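Local structure of esterase (Uncultured bacterium, 5EGN) at residues 113-118 / 206-211; 118-123 / 222-227; 29-34 / 172-177. The protein is an esterase that degrades N-acyl homoserine lactones, the quorum-sensing signals of bacteria, probably hydrolysing the lactone ring through the chemistry of an alpha/beta hydrolase. The protein carries 2 engineered substitutions. One frame throughout, in Å; residues are numbered along the deposited sequence.

Interaction 1 (113-118 / 206-211); sequences NLILSS and TLVVAG
The flat amide of Asn113 turns its nitrogen toward Thr206, ND2 lying 3.4 Å from OG1 in a weak hydrogen bond; its OD1 is held by Asn103, and the threonine hydroxyl has its stronger partner in the carbonyl of Ala204. Here residues 113-116 and 206-211 run side by side as parallel strands in the central sheet of the alpha/beta hydrolase fold, their axes 17° apart. Asn113, Ile115, Thr206 and Val208 share one face, on which helix 219-228 packs; Leu114, Leu116, Leu207 and Val209 share the other, met by helix 249-257. On that second face Val209 spreads its methyls to two leucines, CG2 reaching Leu114 CD2 at 3.8 Å and CG1 reaching Leu116 CD1 at 3.7 Å. Leu116 has CG anti to its backbone N (chi1 -180°), and its second torsion brings CD1 back over the neighbouring strand. On the face that carries helix 219-228, Ile115 CG1 meets Thr206 CG2 at 3.8 Å. The backbone follows the parallel rule: Ile115 gives its N-H to Leu207 O and takes one from Val209 N, spanning two residues of its neighbour. Ser117 N still reaches Val209 O at 2.8 Å; the chain turns off at this serine, whose phi is positive. Beyond it a water takes over, bonded to Ser117 OG at 3.0 Å and accepting from Gly211 N.

Interaction 2 (118-123 / 222-227); sequences SGTGLG and NQLLAD
Asn222 has its CG anti to its own carbonyl carbon (chi1 -58°), and this turns its amide from the helix toward Ser118; Thr120 places OG1 anti to its backbone N (chi1 -171°), which swings its methyl CG2 to the leucines of the same helix. Thus the loop leaving strand 110-116 is laid against helix 219-228, the helix that follows the neighbouring strand of the alpha/beta hydrolase sheet. The polar link is a hydrogen bond from Ser118 N to Asn222 OD1, 2.9 Å long and markedly bent, the donor lying somewhat out of the carbonyl plane. A side chain here does what a paired strand would otherwise do, supplying an acceptor to a backbone N-H after the sheet bonding has ended.

The remainder is apolar. Leu225 points at the loop and spreads its two methyls along the backbone: CD1 rests on Gly119 CA at 3.6 Å, while CD2 lies 3.7 Å from Ser118 C, against the peptide that joins Ser118 to Gly119. Gly119 is almost fully extended and offers its bare backbone to the leucine. Further on, Thr120 CG2 meets Leu224 CD2 at 3.6 Å, the two side chains crossing at about a right angle. The polar end of Thr120 faces elsewhere, its OG1 accepting from Ile195 N, so the residue presents carbon to the helix and oxygen to another loop. Met100 of helix 94-105 touches both Ser118 and Leu225, and Ser118 OG is bonded to the carbonyl of Ser93, the presumed nucleophile of a GxSxG elbow. The chemistry of the contact is thus divided: one directional bond at the start of the buried loop, and apolar packing by leucine methyls along the residues that follow.

Interaction 3 (29-34 / 172-177); sequences STNGGI and PSNFPK
Ser29, in a turn of positive phi, and the extended Phe175 bring two loops together with their CA atoms 5.7 Å apart, just before Pro176, at the N-cap position of helix 177-185. The ring of Phe175 lies against the serine, one face covered by Ser29 CA, which stands 3.8 Å from the ring centroid in a CH-pi contact, offset toward the rim. Ser29 CB continues this packing, 3.9 Å from Phe175 CD2. The same ring also meets Phe28 edge-to-face and touches the ring of His56.

Beside it two asparagines join amide to amide. Asn31 holds CG between its backbone N and carbonyl carbon (chi1 57°), a rotation that sends ND2 across to Asn174 OD1 at 2.6 Å. The two amide planes stand 73° apart, and the donor comes from above the acceptor's carbonyl plane, 38° out of it, instead of on a lone pair. The other end of the Asn31 amide turns inward: OD1 accepts from Gly33 N at 2.9 Å, forming an Asx turn that opens the short 3-10 segment. Asn174 ND2 is bonded to the carbonyl of His168 and adds a weak bond to Ser29 O at 3.0 Å. With an alanine in place of Asn31, Asn174 OD1 would probably be left without its donor and Gly33 N without its acceptor in the Asx turn. Phe40 of the second subunit packs on both asparagines. Residues 29-34 belong to the loop that follows strand 21-25, whose counterpart in this family commonly borders the active site; here that loop is joined to the one between helices 159-168 and 177-185 by a side-chain amide bond and a weak bond to Ser29 O, and both ends of each amide are engaged.

In the fold
Interactions 1 and 2 are neighbours, their centres 10 Å apart, and they share Ser118: the strand of one runs straight into the loop of the other. Helix 219-228 joins them, with Leu225 CD2 lying 3.9 Å from Ile115 CG2 on one face of the sheet. Interaction 3 lies on the opposite side of the chain's centre, with centres about 22 Å from interaction 1 and 24 Å from interaction 2, and the nearest atoms about 7 and 11 Å away. All three nevertheless approach the probable nucleophile elbow around Ser93, through Ile115, Ser118 and Thr30 respectively. The worked example is a familiar one: a sheet core, a helix-backed loop and a loop-to-loop bond each lie near the elbow of the probable active site.

Interaction 1 (113-118 / 206-211)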
loop_
_atom_site.group_PDB
_atom_site.type_symbol
_atom_site.label_atom_id
_atom_site.label_comp_id
_atom_site.label_asym_id
_atom_site.label_seq_id
_atom_site.Cartn_x
_atom_site.Cartn_y
_atom_site.Cartn_z
ATOM N N ASN A 113 -13.808 7.328 -17.276
ATOM C CA ASN A 113 -12.618 7.829 -16.605
ATOM C C ASN A 113 -12.911 8.608 -15.330
ATOM O O ASN A 113 -13.852 9.401 -15.275
ATOM C CB ASN A 113 -11.815 8.720 -17.556
ATOM C CG ASN A 113 -11.579 8.071 -18.902
ATOM O OD1 ASN A 113 -10.787 7.138 -19.023
ATOM N ND2 ASN A 113 -12.260 8.571 -19.926
ATOM N N LEU A 114 -12.104 8.367 -14.304
ATOM C CA LEU A 114 -12.034 9.276 -13.168
ATOM C C LEU A 114 -10.652 9.916 -13.174
ATOM O O LEU A 114 -9.659 9.277 -12.833
ATOM C CB LEU A 114 -12.302 8.557 -11.840
ATOM C CG LEU A 114 -12.653 9.457 -10.643
ATOM C CD1 LEU A 114 -13.441 8.692 -9.593
ATOM C CD2 LEU A 114 -11.418 10.085 -10.006
ATOM N N ILE A 115 -10.596 11.182 -13.577
ATOM C CA ILE A 115 -9.345 11.926 -13.613
ATOM C C ILE A 115 -9.142 12.684 -12.306
ATOM O O ILE A 115 -9.885 13.619 -12.006
ATOM C CB ILE A 115 -9.316 12.921 -14.787
ATOM C CG1 ILE A 115 -9.768 12.237 -16.073
ATOM C CG2 ILE A 115 -7.919 13.487 -14.972
ATOM C CD1 ILE A 115 -8.763 11.247 -16.600
ATOM N N LEU A 116 -8.143 12.279 -11.528
ATOM C CA LEU A 116 -7.868 12.934 -10.254
ATOM C C LEU A 116 -6.614 13.796 -10.304
ATOM O O LEU A 116 -5.510 13.287 -10.496
ATOM C CB LEU A 116 -7.723 11.906 -9.132
ATOM C CG LEU A 116 -7.435 12.537 -7.767
ATOM C CD1 LEU A 116 -8.691 13.180 -7.204
ATOM C CD2 LEU A 116 -6.858 11.522 -6.793
ATOM N N SER A 117 -6.804 15.101 -10.123
ATOM C CA SER A 117 -5.706 16.060 -10.013
ATOM C C SER A 117 -4.713 15.963 -11.166
ATOM O O SER A 117 -3.537 15.672 -10.955
ATOM C CB SER A 117 -4.974 15.870 -8.683
ATOM O OG SER A 117 -5.867 15.970 -7.588
ATOM N N SER A 118 -5.183 16.212 -12.383
ATOM C CA SER A 118 -4.316 16.134 -13.552
ATOM C C SER A 118 -4.470 17.360 -14.445
ATOM O O SER A 118 -5.160 18.317 -14.093
ATOM C CB SER A 118 -4.609 14.865 -14.351
ATOM O OG SER A 118 -3.603 14.631 -15.320
ATOM N N THR A 206 -16.503 11.026 -18.342
ATOM C CA THR A 206 -15.331 11.474 -17.604
ATOM C C THR A 206 -15.694 12.298 -16.374
ATOM O O THR A 206 -16.412 13.293 -16.470
ATOM C CB THR A 206 -14.395 12.307 -18.502
ATOM O OG1 THR A 206 -13.928 11.501 -19.590
ATOM C CG2 THR A 206 -13.204 12.814 -17.708
ATOM N N LEU A 207 -15.195 11.868 -15.221
ATOM C CA LEU A 207 -15.334 12.630 -13.987
ATOM C C LEU A 207 -13.978 13.181 -13.567
ATOM O O LEU A 207 -13.097 12.431 -13.150
ATOM C CB LEU A 207 -15.924 11.760 -12.875
ATOM C CG LEU A 207 -16.023 12.398 -11.486
ATOM C CD1 LEU A 207 -16.831 13.683 -11.536
ATOM C CD2 LEU A 207 -16.628 11.422 -10.490
ATOM N N VAL A 208 -13.809 14.493 -13.688
ATOM C CA VAL A 208 -12.565 15.139 -13.288
ATOM C C VAL A 208 -12.676 15.627 -11.849
ATOM O O VAL A 208 -13.621 16.330 -11.496
ATOM C CB VAL A 208 -12.210 16.318 -14.212
ATOM C CG1 VAL A 208 -10.861 16.904 -13.833
ATOM C CG2 VAL A 208 -12.201 15.866 -15.662
ATOM N N VAL A 209 -11.713 15.242 -11.018
ATOM C CA VAL A 209 -11.751 15.579 -9.600
ATOM C C VAL A 209 -10.520 16.379 -9.190
ATOM O O VAL A 209 -9.387 15.950 -9.407
ATOM C CB VAL A 209 -11.850 14.317 -8.728
ATOM C CG1 VAL A 209 -12.036 14.694 -7.268
ATOM C CG2 VAL A 209 -12.995 13.440 -9.206
ATOM N N ALA A 210 -10.754 17.542 -8.591
ATOM C CA ALA A 210 -9.673 18.447 -8.231
ATOM C C ALA A 210 -9.733 18.857 -6.765
ATOM O O ALA A 210 -10.812 19.083 -6.217
ATOM C CB ALA A 210 -9.711 19.678 -9.114
ATOM N N GLY A 211 -8.567 18.951 -6.136
ATOM C CA GLY A 211 -8.471 19.457 -4.780
ATOM C C GLY A 211 -8.378 20.970 -4.797
ATOM O O GLY A 211 -7.697 21.544 -5.646
HETATM O O HOH W 1 -6.457 18.899 -7.683
#

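Interaction 2 (118-123 / 222-227)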
loop_
_atom_site.group_PDB
_atom_site.type_symbol
_atom_site.label_atom_id
_atom_site.label_comp_id
_atom_site.label_asym_id
_atom_site.label_seq_id
_atom_site.Cartn_x
_atom_site.Cartn_y
_atom_site.Cartn_z
ATOM N N SER A 118 -5.183 16.212 -12.383
ATOM C CA SER A 118 -4.316 16.134 -13.552
ATOM C C SER A 118 -4.470 17.360 -14.445
ATOM O O SER A 118 -5.160 18.317 -14.093
ATOM C CB SER A 118 -4.609 14.865 -14.351
ATOM O OG SER A 118 -3.603 14.631 -15.320
ATOM N N GLY A 119 -3.819 17.318 -15.603
ATOM C CA GLY A 119 -3.845 18.423 -16.544
ATOM C C GLY A 119 -3.073 18.089 -17.806
ATOM O O GLY A 119 -2.603 16.964 -17.976
ATOM N N THR A 120 -2.944 19.067 -18.696
ATOM C CA THR A 120 -2.161 18.885 -19.913
ATOM C C THR A 120 -1.369 20.154 -20.214
ATOM O O THR A 120 -1.766 21.249 -19.817
ATOM C CB THR A 120 -3.053 18.516 -21.118
ATOM O OG1 THR A 120 -2.230 18.145 -22.230
ATOM C CG2 THR A 120 -3.940 19.680 -21.514
ATOM N N GLY A 121 -0.248 20.000 -20.912
ATOM C CA GLY A 121 0.673 21.103 -21.117
ATOM C C GLY A 121 1.148 21.613 -19.771
ATOM O O GLY A 121 1.209 22.819 -19.533
ATOM N N LEU A 122 1.476 20.676 -18.886
ATOM C CA LEU A 122 1.800 20.993 -17.501
ATOM C C LEU A 122 3.057 21.843 -17.392
ATOM O O LEU A 122 3.122 22.770 -16.585
ATOM C CB LEU A 122 1.973 19.707 -16.692
ATOM C CG LEU A 122 1.645 19.782 -15.200
ATOM C CD1 LEU A 122 0.141 19.876 -14.997
ATOM C CD2 LEU A 122 2.221 18.586 -14.461
ATOM N N GLY A 123 4.051 21.521 -18.212
ATOM C CA GLY A 123 5.338 22.189 -18.166
ATOM C C GLY A 123 5.283 23.688 -18.387
ATOM O O GLY A 123 5.994 24.440 -17.719
ATOM N N ASN A 222 -7.283 21.422 -13.919
ATOM C CA ASN A 222 -8.343 20.423 -14.031
ATOM C C ASN A 222 -9.549 20.978 -14.774
ATOM O O ASN A 222 -10.243 20.251 -15.484
ATOM C CB ASN A 222 -8.780 19.923 -12.654
ATOM C CG ASN A 222 -7.643 19.317 -11.865
ATOM O OD1 ASN A 222 -7.253 18.170 -12.088
ATOM N ND2 ASN A 222 -7.114 20.082 -10.922
ATOM N N GLN A 223 -9.803 22.271 -14.594
ATOM C CA GLN A 223 -10.923 22.927 -15.254
ATOM C C GLN A 223 -10.751 22.891 -16.762
ATOM O O GLN A 223 -11.717 22.709 -17.494
ATOM C CB GLN A 223 -11.070 24.369 -14.772
ATOM C CG GLN A 223 -11.769 24.489 -13.431
ATOM C CD GLN A 223 -11.758 25.897 -12.886
ATOM O OE1 GLN A 223 -11.005 26.750 -13.354
ATOM N NE2 GLN A 223 -12.601 26.153 -11.892
ATOM N N LEU A 224 -9.515 23.061 -17.218
ATOM C CA LEU A 224 -9.217 22.978 -18.643
ATOM C C LEU A 224 -9.595 21.602 -19.185
ATOM O O LEU A 224 -10.063 21.473 -20.316
ATOM C CB LEU A 224 -7.737 23.272 -18.897
ATOM C CG LEU A 224 -7.252 23.264 -20.346
ATOM C CD1 LEU A 224 -6.281 24.405 -20.577
ATOM C CD2 LEU A 224 -6.590 21.943 -20.682
ATOM N N LEU A 225 -9.395 20.579 -18.361
ATOM C CA LEU A 225 -9.754 19.212 -18.722
ATOM C C LEU A 225 -11.265 19.030 -18.768
ATOM O O LEU A 225 -11.810 18.540 -19.755
ATOM C CB LEU A 225 -9.142 18.218 -17.732
ATOM C CG LEU A 225 -7.791 17.591 -18.083
ATOM C CD1 LEU A 225 -6.800 18.638 -18.561
ATOM C CD2 LEU A 225 -7.238 16.836 -16.883
ATOM N N ALA A 226 -11.936 19.435 -17.696
ATOM C CA ALA A 226 -13.371 19.214 -17.560
ATOM C C ALA A 226 -14.189 20.009 -18.575
ATOM O O ALA A 226 -15.220 19.539 -19.054
ATOM C CB ALA A 226 -13.815 19.559 -16.149
ATOM N N ASP A 227 -13.725 21.209 -18.906
ATOM C CA ASP A 227 -14.479 22.106 -19.775
ATOM C C ASP A 227 -14.421 21.703 -21.247
ATOM O O ASP A 227 -15.342 21.997 -22.008
ATOM C CB ASP A 227 -13.980 23.545 -19.617
ATOM C CG ASP A 227 -14.287 24.126 -18.248
ATOM O OD1 ASP A 227 -15.238 23.649 -17.593
ATOM O OD2 ASP A 227 -13.580 25.067 -17.832
#

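Interaction 3 (29-34 / 172-177)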
loop_
_atom_site.group_PDB
_atom_site.type_symbol
_atom_site.label_atom_id
_atom_site.label_comp_id
_atom_site.label_asym_id
_atom_site.label_seq_id
_atom_site.Cartn_x
_atom_site.Cartn_y
_atom_site.Cartn_z
ATOM N N SER A 29 6.344 9.548 -9.697
ATOM C CA SER A 29 7.336 9.281 -8.644
ATOM C C SER A 29 6.844 8.323 -7.556
ATOM O O SER A 29 7.612 7.947 -6.670
ATOM C CB SER A 29 7.805 10.584 -7.987
ATOM O OG SER A 29 6.910 10.982 -6.965
ATOM N N THR A 30 5.578 7.925 -7.621
ATOM C CA THR A 30 5.033 6.987 -6.645
ATOM C C THR A 30 4.914 5.593 -7.246
ATOM O O THR A 30 5.614 5.259 -8.203
ATOM C CB THR A 30 3.649 7.430 -6.138
ATOM O OG1 THR A 30 2.680 7.272 -7.183
ATOM C CG2 THR A 30 3.681 8.885 -5.699
ATOM N N ASN A 31 4.032 4.781 -6.673
ATOM C CA ASN A 31 3.702 3.476 -7.234
ATOM C C ASN A 31 2.295 3.040 -6.846
ATOM O O ASN A 31 1.530 3.820 -6.280
ATOM C CB ASN A 31 4.716 2.417 -6.797
ATOM C CG ASN A 31 4.829 2.298 -5.291
ATOM O OD1 ASN A 31 3.954 1.739 -4.629
ATOM N ND2 ASN A 31 5.923 2.809 -4.742
ATOM N N GLY A 32 1.967 1.787 -7.147
ATOM C CA GLY A 32 0.625 1.266 -6.950
ATOM C C GLY A 32 0.146 1.231 -5.510
ATOM O O GLY A 32 -1.063 1.258 -5.247
ATOM N N GLY A 33 1.092 1.185 -4.577
ATOM C CA GLY A 33 0.776 1.143 -3.161
ATOM C C GLY A 33 -0.190 2.239 -2.750
ATOM O O GLY A 33 -1.070 2.020 -1.924
ATOM N N ILE A 34 -0.038 3.415 -3.356
ATOM C CA ILE A 34 -0.890 4.575 -3.074
ATOM C C ILE A 34 -2.396 4.275 -3.144
ATOM O O ILE A 34 -3.203 5.025 -2.596
ATOM C CB ILE A 34 -0.570 5.746 -4.046
ATOM C CG1 ILE A 34 -1.031 7.089 -3.469
ATOM C CG2 ILE A 34 -1.188 5.501 -5.418
ATOM C CD1 ILE A 34 -0.621 8.286 -4.299
ATOM N N PRO A 172 15.865 5.582 -4.663
ATOM C CA PRO A 172 16.259 5.195 -6.023
ATOM C C PRO A 172 15.669 3.852 -6.434
ATOM O O PRO A 172 15.480 3.596 -7.623
ATOM C CB PRO A 172 17.788 5.111 -5.938
ATOM C CG PRO A 172 18.153 5.955 -4.770
ATOM C CD PRO A 172 17.035 5.783 -3.791
ATOM N N SER A 173 15.387 3.008 -5.449
ATOM C CA SER A 173 14.812 1.695 -5.698
ATOM C C SER A 173 13.391 1.820 -6.239
ATOM O O SER A 173 12.929 0.971 -6.997
ATOM C CB SER A 173 14.816 0.860 -4.418
ATOM O OG SER A 173 15.970 1.130 -3.642
ATOM N N ASN A 174 12.706 2.885 -5.839
ATOM C CA ASN A 174 11.341 3.134 -6.284
ATOM C C ASN A 174 11.300 4.093 -7.466
ATOM O O ASN A 174 10.573 3.876 -8.434
ATOM C CB ASN A 174 10.502 3.688 -5.129
ATOM C CG ASN A 174 9.111 4.103 -5.563
ATOM O OD1 ASN A 174 8.232 3.264 -5.752
ATOM N ND2 ASN A 174 8.901 5.407 -5.711
ATOM N N PHE A 175 12.095 5.152 -7.379
ATOM C CA PHE A 175 12.107 6.190 -8.398
ATOM C C PHE A 175 13.516 6.738 -8.569
ATOM O O PHE A 175 13.911 7.671 -7.871
ATOM C CB PHE A 175 11.134 7.308 -8.022
ATOM C CG PHE A 175 11.007 8.384 -9.060
ATOM C CD1 PHE A 175 10.361 8.136 -10.259
ATOM C CD2 PHE A 175 11.508 9.654 -8.826
ATOM C CE1 PHE A 175 10.233 9.127 -11.214
ATOM C CE2 PHE A 175 11.382 10.650 -9.776
ATOM C CZ PHE A 175 10.743 10.386 -10.972
ATOM N N PRO A 176 14.286 6.150 -9.495
ATOM C CA PRO A 176 15.660 6.604 -9.728
ATOM C C PRO A 176 15.698 7.929 -10.477
ATOM O O PRO A 176 14.709 8.320 -11.094
ATOM C CB PRO A 176 16.262 5.478 -10.568
ATOM C CG PRO A 176 15.110 4.895 -11.285
ATOM C CD PRO A 176 13.917 5.030 -10.375
ATOM N N LYS A 177 16.836 8.608 -10.418
ATOM C CA LYS A 177 16.970 9.951 -10.967
ATOM C C LYS A 177 16.888 9.981 -12.492
ATOM O O LYS A 177 16.373 10.936 -13.084
ATOM C CB LYS A 177 18.289 10.565 -10.503
ATOM C CG LYS A 177 18.421 12.036 -10.801
ATOM C CD LYS A 177 17.207 12.815 -10.338
ATOM C CE LYS A 177 17.002 14.011 -11.249
ATOM N NZ LYS A 177 18.236 14.840 -11.376
#